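Local coordinates for PAC2 family protein (Mycobacterium tuberculosis, PDB 2WAM) that is of unknown function but belongs to the PAC2 family and represents a gene family duplicated in actinobacteria, at residues L68-E73 and S218-L223; T95-S100 and E130-A135. One frame throughout, in Å; residues are numbered along the deposited sequence.

Contact 1 (L68-E73 and S218-L223); sequences LVHALE and SASNLL
Leu72 and Ser220 mark where strand 68-73 and the first turn of the helix beginning at Ala219 come together, their CA atoms 6.7 Å apart. The helix lies over one face of the strand and runs nearly against it, the two axes at 151° and 9.1 Å apart at their closest. Ser218 is the N-cap: its OG accepts from Asn221 N, while Glu151 takes the N-H of Ala219. From the strand, Leu68, His70 and Leu72 point toward the helix side, and His70 makes the polar link to it. Its CG sits between the backbone N and the carbonyl carbon (chi1 52°), which sends the imidazole out to the helix. Ser220 OG arrives at the ring edge, near its plane, and hydrogen-bonds His70 ND1 at 3.0 Å; the geometry at 154° is reasonably straight, and either group could be the donor. Leu223 comes from the opposite direction and lays CD2 over the middle of one ring face, 3.8 Å from the centroid of the His70 ring, a CH-pi contact. Edge and face are thus held by residues three apart on the same helix. The serine hydroxyl has a second partner, a water 2.7 Å from Ser220 OG that also accepts from Leu72 N, so the helix reaches the strand backbone through one solvent molecule. Next to this polar group, Leu72 CD1 packs on Ala219 CB at 4.2 Å and also borders Ser220 OG. Beyond the pair, Leu223 rests on Ile160 and Val163 of helix 156-169, and His70 touches Leu147 and Thr175 on the two flanking strands. Phe123 of a second subunit packs on Asn221. This is the helix-over-sheet layering of an alpha/beta fold, with a helix N-terminus set over a central strand flanked by parallel neighbours.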
loop_
_atom_site.group_PDB
_atom_site.type_symbol
_atom_site.label_atom_id
_atom_site.label_comp_id
_atom_site.label_asym_id
_atom_site.label_seq_id
_atom_site.Cartn_x
_atom_site.Cartn_y
_atom_site.Cartn_z
ATOM N N LEU A 68 7.742 -3.742 -30.672
ATOM C CA LEU A 68 7.057 -2.768 -29.839
ATOM C C LEU A 68 7.259 -1.386 -30.435
ATOM O O LEU A 68 8.389 -0.946 -30.605
ATOM C CB LEU A 68 7.587 -2.789 -28.402
ATOM C CG LEU A 68 7.129 -1.617 -27.516
ATOM C CD1 LEU A 68 5.601 -1.550 -27.401
ATOM C CD2 LEU A 68 7.760 -1.689 -26.139
ATOM N N VAL A 69 6.157 -0.712 -30.749
ATOM C CA VAL A 69 6.190 0.661 -31.239
ATOM C C VAL A 69 5.701 1.575 -30.128
ATOM O O VAL A 69 4.660 1.309 -29.536
ATOM C CB VAL A 69 5.251 0.851 -32.460
ATOM C CG1 VAL A 69 5.331 2.264 -32.966
ATOM C CG2 VAL A 69 5.588 -0.135 -33.562
ATOM N N HIS A 70 6.444 2.640 -29.832
ATOM C CA HIS A 70 5.982 3.643 -28.862
ATOM C C HIS A 70 5.765 5.015 -29.494
ATOM O O HIS A 70 6.627 5.539 -30.216
ATOM C CB HIS A 70 6.856 3.719 -27.580
ATOM C CG HIS A 70 8.328 3.886 -27.825
ATOM N ND1 HIS A 70 9.014 5.032 -27.482
ATOM C CD2 HIS A 70 9.255 3.035 -28.331
ATOM C CE1 HIS A 70 10.294 4.887 -27.781
ATOM N NE2 HIS A 70 10.468 3.684 -28.298
ATOM N N ALA A 71 4.591 5.577 -29.213
ATOM C CA ALA A 71 4.174 6.858 -29.776
ATOM C C ALA A 71 3.515 7.725 -28.714
ATOM O O ALA A 71 2.340 7.549 -28.407
ATOM C CB ALA A 71 3.214 6.631 -30.938
ATOM N N LEU A 72 4.274 8.672 -28.172
ATOM C CA LEU A 72 3.813 9.492 -27.058
ATOM C C LEU A 72 3.749 10.989 -27.398
ATOM O O LEU A 72 4.654 11.546 -28.018
ATOM C CB LEU A 72 4.679 9.234 -25.810
ATOM C CG LEU A 72 4.817 7.770 -25.359
ATOM C CD1 LEU A 72 5.743 7.633 -24.167
ATOM C CD2 LEU A 72 3.456 7.167 -25.043
ATOM N N GLU A 73 2.663 11.631 -26.984
ATOM C CA GLU A 73 2.431 13.034 -27.292
ATOM C C GLU A 73 2.712 13.909 -26.085
ATOM O O GLU A 73 2.415 13.526 -24.960
ATOM C CB GLU A 73 0.984 13.247 -27.716
ATOM C CG GLU A 73 0.419 12.140 -28.566
ATOM C CD GLU A 73 -1.086 12.220 -28.667
ATOM O OE1 GLU A 73 -1.634 13.331 -28.485
ATOM O OE2 GLU A 73 -1.713 11.175 -28.926
ATOM N N SER A 218 13.085 12.976 -23.240
ATOM C CA SER A 218 11.653 12.686 -23.291
ATOM C C SER A 218 11.382 11.254 -22.807
ATOM O O SER A 218 12.273 10.407 -22.814
ATOM C CB SER A 218 11.122 12.888 -24.709
ATOM O OG SER A 218 11.621 11.906 -25.606
ATOM N N ALA A 219 10.157 10.975 -22.389
ATOM C CA ALA A 219 9.834 9.631 -21.927
ATOM C C ALA A 219 10.157 8.578 -22.984
ATOM O O ALA A 219 10.700 7.521 -22.664
ATOM C CB ALA A 219 8.379 9.539 -21.495
ATOM N N SER A 220 9.827 8.871 -24.239
ATOM C CA SER A 220 10.142 7.964 -25.347
ATOM C C SER A 220 11.642 7.779 -25.514
ATOM O O SER A 220 12.121 6.659 -25.635
ATOM C CB SER A 220 9.531 8.448 -26.669
ATOM O OG SER A 220 8.275 7.839 -26.917
ATOM N N ASN A 221 12.389 8.875 -25.513
ATOM C CA ASN A 221 13.833 8.764 -25.649
ATOM C C ASN A 221 14.466 8.041 -24.475
ATOM O O ASN A 221 15.334 7.185 -24.652
ATOM C CB ASN A 221 14.478 10.136 -25.813
ATOM C CG ASN A 221 14.266 10.718 -27.192
ATOM O OD1 ASN A 221 13.949 9.998 -28.152
ATOM N ND2 ASN A 221 14.438 12.039 -27.299
ATOM N N LEU A 222 14.042 8.399 -23.268
ATOM C CA LEU A 222 14.590 7.764 -22.083
ATOM C C LEU A 222 14.224 6.281 -22.069
ATOM O O LEU A 222 15.018 5.457 -21.626
ATOM C CB LEU A 222 14.130 8.466 -20.807
ATOM C CG LEU A 222 14.906 8.110 -19.539
ATOM C CD1 LEU A 222 16.391 8.427 -19.693
ATOM C CD2 LEU A 222 14.333 8.837 -18.335
ATOM N N LEU A 223 13.043 5.941 -22.587
ATOM C CA LEU A 223 12.635 4.542 -22.669
ATOM C C LEU A 223 13.582 3.786 -23.580
ATOM O O LEU A 223 14.077 2.711 -23.239
ATOM C CB LEU A 223 11.213 4.415 -23.202
ATOM C CG LEU A 223 10.762 2.992 -23.561
ATOM C CD1 LEU A 223 10.707 2.090 -22.324
ATOM C CD2 LEU A 223 9.409 3.051 -24.255
HETATM O O HOH W 1 6.959 9.012 -29.002
#

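Contact 2 (T95-S100 and E130-A135); sequences TELVAS and ELSLYA
Leu133 O accepts from two successive backbone N-H groups of the strand opposite, Val98 N at 2.8 Å and Ala99 N at 3.1 Å. Both residues therefore face Leu133, and the antiparallel register slips by one. Val98 psi of -44° takes up the extra residue. Regular pairing continues on either side: Glu96 and Ala135 exchange two bonds, and Leu133 N returns a nearly straight one to Ala99 O at 2.8 Å. The bulge turns the Val98 side chain toward the partner strand, where CG2 meets Ala135 CB at 3.6 Å and CG1 lies alongside Leu133 CD2. On the face that carries Ala99, Leu133 and Ala135, the first two reach Leu166 of helix 156-169. The other face carries Leu97, Ser132 and Tyr134. The Thr95 side chain crosses that of Tyr134 obliquely, its methyl CG2, turned opposite the backbone N, meeting CD2 of the ring, and Leu97 CD1 comes within 3.8 Å of Tyr134 CE2. Tyr134 OH donates to the carboxylate of Glu130, whose other oxygen forms a salt bridge with Lys90 at the end of helix 81-92. Two bonds on one acceptor, from consecutive residues opposite a single one, make this a classic beta bulge between neighbouring antiparallel strands of the mixed sheet.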
loop_
_atom_site.group_PDB
_atom_site.type_symbol
_atom_site.label_atom_id
_atom_site.label_comp_id
_atom_site.label_asym_id
_atom_site.label_seq_id
_atom_site.Cartn_x
_atom_site.Cartn_y
_atom_site.Cartn_z
ATOM N N THR A 95 -7.287 -4.299 -33.091
ATOM C CA THR A 95 -6.621 -3.777 -31.898
ATOM C C THR A 95 -7.190 -4.348 -30.610
ATOM O O THR A 95 -8.398 -4.312 -30.392
ATOM C CB THR A 95 -6.772 -2.253 -31.813
ATOM O OG1 THR A 95 -6.075 -1.635 -32.900
ATOM C CG2 THR A 95 -6.207 -1.748 -30.512
ATOM N N GLU A 96 -6.317 -4.864 -29.754
ATOM C CA GLU A 96 -6.716 -5.330 -28.425
ATOM C C GLU A 96 -5.940 -4.592 -27.345
ATOM O O GLU A 96 -4.734 -4.386 -27.463
ATOM C CB GLU A 96 -6.454 -6.824 -28.271
ATOM C CG GLU A 96 -7.623 -7.723 -28.601
ATOM C CD GLU A 96 -7.310 -9.182 -28.284
ATOM O OE1 GLU A 96 -7.173 -9.980 -29.238
ATOM O OE2 GLU A 96 -7.175 -9.525 -27.084
ATOM N N LEU A 97 -6.625 -4.210 -26.277
ATOM C CA LEU A 97 -5.946 -3.612 -25.131
ATOM C C LEU A 97 -5.153 -4.667 -24.349
ATOM O O LEU A 97 -5.647 -5.764 -24.057
ATOM C CB LEU A 97 -6.951 -2.927 -24.219
ATOM C CG LEU A 97 -6.381 -2.142 -23.045
ATOM C CD1 LEU A 97 -5.681 -0.887 -23.539
ATOM C CD2 LEU A 97 -7.512 -1.791 -22.120
ATOM N N VAL A 98 -3.909 -4.343 -24.029
ATOM C CA VAL A 98 -3.096 -5.236 -23.228
ATOM C C VAL A 98 -2.941 -4.663 -21.827
ATOM O O VAL A 98 -3.072 -5.386 -20.851
ATOM C CB VAL A 98 -1.717 -5.494 -23.869
ATOM C CG1 VAL A 98 -0.778 -6.240 -22.881
ATOM C CG2 VAL A 98 -1.891 -6.252 -25.179
ATOM N N ALA A 99 -2.676 -3.361 -21.738
ATOM C CA ALA A 99 -2.539 -2.692 -20.442
ATOM C C ALA A 99 -2.966 -1.217 -20.485
ATOM O O ALA A 99 -2.567 -0.469 -21.384
ATOM C CB ALA A 99 -1.104 -2.822 -19.929
ATOM N N SER A 100 -3.791 -0.810 -19.523
ATOM C CA SER A 100 -4.125 0.606 -19.354
ATOM C C SER A 100 -3.213 1.166 -18.296
ATOM O O SER A 100 -3.217 0.690 -17.160
ATOM C CB SER A 100 -5.564 0.810 -18.862
ATOM O OG SER A 100 -6.459 -0.050 -19.524
ATOM N N GLU A 130 -5.476 9.210 -22.595
ATOM C CA GLU A 130 -5.172 7.792 -22.555
ATOM C C GLU A 130 -3.669 7.609 -22.492
ATOM O O GLU A 130 -2.904 8.472 -22.914
ATOM C CB GLU A 130 -5.717 7.057 -23.792
ATOM C CG GLU A 130 -4.868 7.259 -25.074
ATOM C CD GLU A 130 -4.666 5.974 -25.895
ATOM O OE1 GLU A 130 -5.113 4.900 -25.444
ATOM O OE2 GLU A 130 -4.052 6.032 -26.985
ATOM N N LEU A 131 -3.263 6.482 -21.929
ATOM C CA LEU A 131 -1.900 5.981 -22.029
ATOM C C LEU A 131 -2.054 4.470 -21.940
ATOM O O LEU A 131 -2.365 3.926 -20.859
ATOM C CB LEU A 131 -0.980 6.523 -20.917
ATOM C CG LEU A 131 0.480 6.054 -21.053
ATOM C CD1 LEU A 131 0.991 6.252 -22.483
ATOM C CD2 LEU A 131 1.410 6.739 -20.063
ATOM N N SER A 132 -1.879 3.807 -23.086
ATOM C CA SER A 132 -2.188 2.382 -23.208
ATOM C C SER A 132 -1.171 1.537 -23.988
ATOM O O SER A 132 -0.466 2.026 -24.875
ATOM C CB SER A 132 -3.588 2.204 -23.796
ATOM O OG SER A 132 -4.584 2.645 -22.879
ATOM N N LEU A 133 -1.093 0.261 -23.630
ATOM C CA LEU A 133 -0.329 -0.699 -24.411
ATOM C C LEU A 133 -1.303 -1.582 -25.179
ATOM O O LEU A 133 -2.076 -2.320 -24.567
ATOM C CB LEU A 133 0.560 -1.555 -23.501
ATOM C CG LEU A 133 1.422 -2.603 -24.215
ATOM C CD1 LEU A 133 2.320 -1.956 -25.241
ATOM C CD2 LEU A 133 2.238 -3.378 -23.231
ATOM N N TYR A 134 -1.268 -1.498 -26.508
ATOM C CA TYR A 134 -2.133 -2.308 -27.383
ATOM C C TYR A 134 -1.424 -3.470 -28.088
ATOM O O TYR A 134 -0.233 -3.399 -28.384
ATOM C CB TYR A 134 -2.757 -1.436 -28.474
ATOM C CG TYR A 134 -3.614 -0.314 -27.959
ATOM C CD1 TYR A 134 -3.111 0.973 -27.851
ATOM C CD2 TYR A 134 -4.932 -0.539 -27.584
ATOM C CE1 TYR A 134 -3.889 2.009 -27.383
ATOM C CE2 TYR A 134 -5.716 0.487 -27.117
ATOM C CZ TYR A 134 -5.189 1.766 -27.023
ATOM O OH TYR A 134 -5.969 2.796 -26.553
ATOM N N ALA A 135 -2.179 -4.532 -28.361
ATOM C CA ALA A 135 -1.761 -5.591 -29.284
ATOM C C ALA A 135 -2.521 -5.427 -30.591
ATOM O O ALA A 135 -3.737 -5.328 -30.591
ATOM C CB ALA A 135 -2.026 -6.958 -28.702
#

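Both contacts belong to one mixed sheet, but contact 1 sits about 7 Å and contact 2 about 16 Å from the centre of the chain, centre to centre. Contact 1 joins a helix to an inner strand through side chains and one water; contact 2 joins two strands, mostly through backbone bonds, and is only partly buried. They meet on a shared hydrophobic face, where Leu72 CD2 packs on Leu131 CD1 at 3.7 Å and Leu68 on Leu133; helix 156-169 covers Leu131 and Leu133 and also touches Leu223 of contact 1. Contact 2 is nested within the chain loop closed by contact 1, and residues between its strands, such as Phe123, reach contact 1's helix from another subunit.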